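PDB 5EIK: trimeric intracellular cation channel type 1B.2 from Caenorhabditis elegans, which forms a homotrimeric potassium channel of intracellular membranes, binds PIP2 and may carry counter-ion current during calcium release from intracellular stores. Local coordinates for residues S65-L76 and K163-E174. Residues are numbered along the deposited sequence; the frame is centred on the assembly and turned at random.
Sequences SCMLMSFAGSFL and KGAGSGVVKIVE. With PT5 ([(2R)-1-octadecanoyloxy-3-[oxidanyl-[(1R,2R,3S,4R,5R,6S)-2,3,6-tris(oxidanyl)-4,5-diphosphonooxy-cyclohexyl]oxy-phospho ryl]oxy-propan-2-yl] (8Z)-icosa-5,8,11,14-tetraenoate), chain B.
Two broken transmembrane helices meet beside their breaks: G73, just after the first, and K163, shortly before the second, bring their CA atoms within 4.0 Å. G73 puts no side chain between the backbones, and K163 starts away from the other segment but bends so that its CD lies 3.5 Å from G73 O. A72 CB rests on S167 CA (3.5 Å) and on the CG2 branch of V170, while V170 CG1 reaches L68 CB. M69 is a knob among S167, V170, K171 and E174; the bend at chi2 (-63°) brings SD to 3.6 Å from K171 N, and that at chi3 turns CE toward S167. Helices 65-70 and 167-174 run nearly antiparallel (158°), whereas 72-76 turns almost perpendicular to 167-174 (91°). At the far end the E174 carboxylate lies beside S65, and its OE1 forms a salt bridge with R178. L76 CD2 packs on G166 CA (3.7 Å). The inositol hydroxyl O2 of PT5 donates to A165 O (2.7 Å), and G168 N reaches the same O2 weakly; K130 and R134 also bind this lipid. PIP2 thus sits at the second break, and the paired discontinuous helices, 58-82 and 152-178, are characteristic of the TRIC channel fold.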
loop_
_atom_site.group_PDB
_atom_site.type_symbol
_atom_site.label_atom_id
_atom_site.label_comp_id
_atom_site.label_asym_id
_atom_site.label_seq_id
_atom_site.Cartn_x
_atom_site.Cartn_y
_atom_site.Cartn_z
ATOM N N SER A 65 -10.568 -12.671 0.841
ATOM C CA SER A 65 -11.214 -11.472 1.342
ATOM C C SER A 65 -11.500 -11.602 2.836
ATOM O O SER A 65 -11.341 -10.645 3.589
ATOM C CB SER A 65 -12.522 -11.223 0.593
ATOM O OG SER A 65 -12.284 -11.054 -0.789
ATOM N N CYS A 66 -11.913 -12.786 3.273
ATOM C CA CYS A 66 -12.219 -12.975 4.680
ATOM C C CYS A 66 -10.980 -13.098 5.562
ATOM O O CYS A 66 -10.968 -12.612 6.692
ATOM C CB CYS A 66 -13.128 -14.198 4.860
ATOM S SG CYS A 66 -14.829 -13.892 4.319
ATOM N N MET A 67 -9.934 -13.739 5.061
ATOM C CA MET A 67 -8.731 -13.868 5.861
ATOM C C MET A 67 -8.098 -12.485 6.055
ATOM O O MET A 67 -7.642 -12.151 7.153
ATOM C CB MET A 67 -7.733 -14.812 5.186
ATOM C CG MET A 67 -8.186 -16.259 5.126
ATOM S SD MET A 67 -8.552 -17.014 6.755
ATOM C CE MET A 67 -10.348 -16.730 6.884
ATOM N N LEU A 68 -8.085 -11.675 4.997
ATOM C CA LEU A 68 -7.489 -10.347 5.100
ATOM C C LEU A 68 -8.190 -9.501 6.145
ATOM O O LEU A 68 -7.548 -8.781 6.907
ATOM C CB LEU A 68 -7.509 -9.617 3.753
ATOM C CG LEU A 68 -6.591 -10.183 2.669
ATOM C CD1 LEU A 68 -6.367 -9.125 1.606
ATOM C CD2 LEU A 68 -5.260 -10.605 3.275
ATOM N N MET A 69 -9.513 -9.591 6.175
ATOM C CA MET A 69 -10.294 -8.829 7.129
ATOM C C MET A 69 -10.196 -9.437 8.527
ATOM O O MET A 69 -10.157 -8.720 9.519
ATOM C CB MET A 69 -11.756 -8.780 6.689
ATOM C CG MET A 69 -12.016 -7.876 5.505
ATOM S SD MET A 69 -11.631 -6.155 5.886
ATOM C CE MET A 69 -12.987 -5.767 6.971
ATOM N N SER A 70 -10.141 -10.760 8.598
ATOM C CA SER A 70 -10.078 -11.437 9.877
ATOM C C SER A 70 -8.808 -11.130 10.630
ATOM O O SER A 70 -8.796 -11.141 11.858
ATOM C CB SER A 70 -10.205 -12.948 9.686
ATOM O OG SER A 70 -11.547 -13.297 9.375
ATOM N N PHE A 71 -7.742 -10.837 9.897
ATOM C CA PHE A 71 -6.455 -10.552 10.524
ATOM C C PHE A 71 -5.916 -9.175 10.149
ATOM O O PHE A 71 -4.711 -8.921 10.221
ATOM C CB PHE A 71 -5.453 -11.635 10.129
ATOM C CG PHE A 71 -5.828 -12.998 10.619
ATOM C CD1 PHE A 71 -5.666 -13.339 11.960
ATOM C CD2 PHE A 71 -6.403 -13.923 9.757
ATOM C CE1 PHE A 71 -6.084 -14.589 12.440
ATOM C CE2 PHE A 71 -6.824 -15.171 10.223
ATOM C CZ PHE A 71 -6.663 -15.506 11.566
ATOM N N ALA A 72 -6.826 -8.290 9.764
ATOM C CA ALA A 72 -6.475 -6.937 9.344
ATOM C C ALA A 72 -5.526 -6.218 10.298
ATOM O O ALA A 72 -4.507 -5.671 9.873
ATOM C CB ALA A 72 -7.743 -6.117 9.158
ATOM N N GLY A 73 -5.873 -6.220 11.582
ATOM C CA GLY A 73 -5.057 -5.556 12.581
ATOM C C GLY A 73 -3.618 -6.031 12.597
ATOM O O GLY A 73 -2.698 -5.225 12.768
ATOM N N SER A 74 -3.421 -7.333 12.419
ATOM C CA SER A 74 -2.074 -7.901 12.411
ATOM C C SER A 74 -1.315 -7.546 11.131
ATOM O O SER A 74 -0.100 -7.340 11.167
ATOM C CB SER A 74 -2.128 -9.423 12.568
ATOM O OG SER A 74 -2.764 -9.779 13.776
ATOM N N PHE A 75 -2.023 -7.476 10.006
ATOM C CA PHE A 75 -1.367 -7.119 8.756
ATOM C C PHE A 75 -0.932 -5.664 8.803
ATOM O O PHE A 75 0.192 -5.337 8.421
ATOM C CB PHE A 75 -2.289 -7.340 7.557
ATOM C CG PHE A 75 -2.501 -8.781 7.213
ATOM C CD1 PHE A 75 -1.423 -9.603 6.908
ATOM C CD2 PHE A 75 -3.781 -9.313 7.183
ATOM C CE1 PHE A 75 -1.620 -10.941 6.571
ATOM C CE2 PHE A 75 -3.990 -10.641 6.849
ATOM C CZ PHE A 75 -2.907 -11.457 6.543
ATOM N N LEU A 76 -1.809 -4.785 9.280
ATOM C CA LEU A 76 -1.458 -3.375 9.354
ATOM C C LEU A 76 -0.287 -3.184 10.316
ATOM O O LEU A 76 0.651 -2.427 10.043
ATOM C CB LEU A 76 -2.658 -2.555 9.822
ATOM C CG LEU A 76 -2.458 -1.037 9.787
ATOM C CD1 LEU A 76 -1.867 -0.628 8.441
ATOM C CD2 LEU A 76 -3.799 -0.344 10.023
ATOM N N LYS A 163 -3.800 -2.401 15.627
ATOM C CA LYS A 163 -4.258 -3.731 16.017
ATOM C C LYS A 163 -5.751 -3.742 16.311
ATOM O O LYS A 163 -6.429 -4.736 16.059
ATOM C CB LYS A 163 -3.505 -4.225 17.258
ATOM C CG LYS A 163 -2.048 -4.562 17.010
ATOM C CD LYS A 163 -1.895 -5.784 16.120
ATOM C CE LYS A 163 -1.416 -6.993 16.907
ATOM N NZ LYS A 163 -2.353 -7.369 18.000
ATOM N N GLY A 164 -6.265 -2.630 16.832
ATOM C CA GLY A 164 -7.676 -2.554 17.170
ATOM C C GLY A 164 -8.633 -2.053 16.102
ATOM O O GLY A 164 -9.799 -2.445 16.094
ATOM N N ALA A 165 -8.162 -1.205 15.194
ATOM C CA ALA A 165 -9.041 -0.657 14.159
ATOM C C ALA A 165 -8.519 -0.743 12.720
ATOM O O ALA A 165 -9.007 -0.041 11.839
ATOM C CB ALA A 165 -9.359 0.799 14.495
ATOM N N GLY A 166 -7.545 -1.608 12.470
ATOM C CA GLY A 166 -7.002 -1.714 11.123
ATOM C C GLY A 166 -7.910 -2.286 10.046
ATOM O O GLY A 166 -7.591 -2.210 8.859
ATOM N N SER A 167 -9.046 -2.853 10.429
ATOM C CA SER A 167 -9.924 -3.442 9.428
ATOM C C SER A 167 -10.410 -2.416 8.397
ATOM O O SER A 167 -10.732 -2.772 7.261
ATOM C CB SER A 167 -11.122 -4.145 10.104
ATOM O OG SER A 167 -12.029 -3.217 10.662
ATOM N N GLY A 168 -10.448 -1.147 8.791
ATOM C CA GLY A 168 -10.896 -0.102 7.889
ATOM C C GLY A 168 -9.982 0.069 6.686
ATOM O O GLY A 168 -10.435 0.361 5.572
ATOM N N VAL A 169 -8.687 -0.106 6.911
ATOM C CA VAL A 169 -7.725 0.021 5.839
ATOM C C VAL A 169 -7.869 -1.147 4.883
ATOM O O VAL A 169 -7.975 -0.961 3.670
ATOM C CB VAL A 169 -6.282 0.047 6.382
ATOM C CG1 VAL A 169 -5.293 -0.119 5.246
ATOM C CG2 VAL A 169 -6.031 1.360 7.079
ATOM N N VAL A 170 -7.891 -2.353 5.437
ATOM C CA VAL A 170 -7.999 -3.553 4.622
ATOM C C VAL A 170 -9.296 -3.610 3.828
ATOM O O VAL A 170 -9.316 -4.116 2.701
ATOM C CB VAL A 170 -7.835 -4.823 5.493
ATOM C CG1 VAL A 170 -7.974 -6.068 4.640
ATOM C CG2 VAL A 170 -6.451 -4.805 6.162
ATOM N N LYS A 171 -10.371 -3.076 4.396
ATOM C CA LYS A 171 -11.645 -3.065 3.690
ATOM C C LYS A 171 -11.476 -2.283 2.381
ATOM O O LYS A 171 -11.844 -2.756 1.314
ATOM C CB LYS A 171 -12.725 -2.417 4.555
ATOM C CG LYS A 171 -14.131 -2.558 3.998
ATOM C CD LYS A 171 -15.160 -2.092 5.014
ATOM C CE LYS A 171 -16.580 -2.440 4.585
ATOM N NZ LYS A 171 -17.580 -2.123 5.651
ATOM N N ILE A 172 -10.909 -1.084 2.476
ATOM C CA ILE A 172 -10.676 -0.245 1.307
ATOM C C ILE A 172 -9.861 -1.020 0.270
ATOM O O ILE A 172 -10.176 -0.996 -0.926
ATOM C CB ILE A 172 -9.909 1.037 1.692
ATOM C CG1 ILE A 172 -10.807 1.908 2.575
ATOM C CG2 ILE A 172 -9.438 1.786 0.431
ATOM C CD1 ILE A 172 -10.128 3.153 3.087
ATOM N N VAL A 173 -8.814 -1.700 0.731
ATOM C CA VAL A 173 -7.987 -2.486 -0.161
ATOM C C VAL A 173 -8.828 -3.514 -0.909
ATOM O O VAL A 173 -8.678 -3.678 -2.120
ATOM C CB VAL A 173 -6.866 -3.236 0.597
ATOM C CG1 VAL A 173 -6.176 -4.203 -0.345
ATOM C CG2 VAL A 173 -5.845 -2.244 1.126
ATOM N N GLU A 174 -9.716 -4.198 -0.192
ATOM C CA GLU A 174 -10.566 -5.208 -0.805
ATOM C C GLU A 174 -11.603 -4.665 -1.779
ATOM O O GLU A 174 -11.932 -5.317 -2.770
ATOM C CB GLU A 174 -11.267 -6.030 0.273
ATOM C CG GLU A 174 -10.446 -7.198 0.744
ATOM C CD GLU A 174 -11.127 -7.992 1.830
ATOM O OE1 GLU A 174 -12.377 -8.030 1.845
ATOM O OE2 GLU A 174 -10.412 -8.590 2.656
HETATM O O12 PT5 B . -13.219 5.041 10.828
HETATM P P1 PT5 B . -12.290 4.149 10.020
HETATM O O13 PT5 B . -10.702 3.937 10.693
HETATM O O11 PT5 B . -12.002 4.660 8.488
HETATM O O6 PT5 B . -15.326 1.734 9.571
HETATM O O1 PT5 B . -12.792 2.660 9.865
HETATM C C1 PT5 B . -13.394 1.949 10.952
HETATM C C6 PT5 B . -14.341 0.989 10.290
HETATM C C2 PT5 B . -12.359 1.151 11.832
HETATM O O2 PT5 B . -11.570 0.281 10.998
HETATM C C3 PT5 B . -13.103 0.251 12.866
HETATM O O3 PT5 B . -12.130 -0.528 13.549
HETATM C C4 PT5 B . -14.096 -0.679 12.215
HETATM O O4 PT5 B . -14.880 -1.292 13.193
HETATM P P4 PT5 B . -14.790 -2.901 13.443
HETATM O O41 PT5 B . -15.052 -3.770 12.107
HETATM O O42 PT5 B . -15.867 -3.354 14.560
HETATM O O43 PT5 B . -13.401 -3.227 13.925
HETATM C C5 PT5 B . -15.064 0.057 11.269
HETATM O O5 PT5 B . -15.768 -0.933 10.520
HETATM P P5 PT5 B . -17.348 -1.125 10.894
HETATM O O52 PT5 B . -17.767 -0.411 12.254
HETATM O O51 PT5 B . -18.257 -0.586 9.586
HETATM O O53 PT5 B . -17.424 -2.788 10.914
HETATM C C7 PT5 B . -9.639 3.322 9.912
HETATM C C8 PT5 B . -8.369 4.158 10.155
HETATM C C9 PT5 B . -8.121 5.289 9.106
HETATM O O16 PT5 B . -7.204 3.244 10.164
HETATM C C10 PT5 B . -6.669 2.963 11.389
HETATM O O17 PT5 B . -7.138 2.149 12.166
HETATM O O18 PT5 B . -6.724 5.183 8.588
HETATM C C11 PT5 B . -6.031 6.296 8.006
HETATM O O19 PT5 B . -6.272 7.517 8.228
HETATM C C12 PT5 B . -5.406 3.763 11.710
HETATM C C13 PT5 B . -4.131 2.976 12.107
HETATM C C14 PT5 B . -2.973 3.942 12.453
HETATM C C15 PT5 B . -1.924 4.053 11.332
HETATM C C16 PT5 B . -0.653 4.845 11.756
HETATM C C17 PT5 B . -0.080 5.755 10.624
HETATM C C18 PT5 B . 1.447 5.703 10.515
HETATM C C19 PT5 B . 2.103 5.897 9.465
HETATM C C20 PT5 B . 2.295 5.279 8.070
HETATM C C21 PT5 B . 1.487 5.926 6.917
HETATM C C22 PT5 B . 1.488 5.076 5.632
HETATM C C23 PT5 B . 1.671 5.921 4.355
HETATM C C24 PT5 B . 2.772 5.375 3.421
HETATM C C31 PT5 B . -4.921 5.850 7.051
HETATM C C32 PT5 B . -3.600 5.492 7.791
HETATM C C33 PT5 B . -2.502 4.913 6.850
HETATM C C34 PT5 B . -2.471 3.365 6.773
HETATM C C35 PT5 B . -1.455 2.649 5.753
HETATM C C36 PT5 B . -1.845 2.166 4.520
HETATM C C37 PT5 B . -0.857 2.249 3.336
HETATM C C38 PT5 B . -0.947 0.986 2.638
HETATM C C39 PT5 B . -1.561 0.701 1.342
HETATM C C40 PT5 B . -3.050 0.713 1.191
HETATM C C25 PT5 B . 2.186 4.598 2.217
HETATM C C26 PT5 B . 3.262 3.848 1.415
HETATM C C41 PT5 B . -3.680 1.879 0.421
HETATM C C42 PT5 B . -5.213 1.867 0.475
HETATM C C43 PT5 B . -5.785 2.688 1.637
#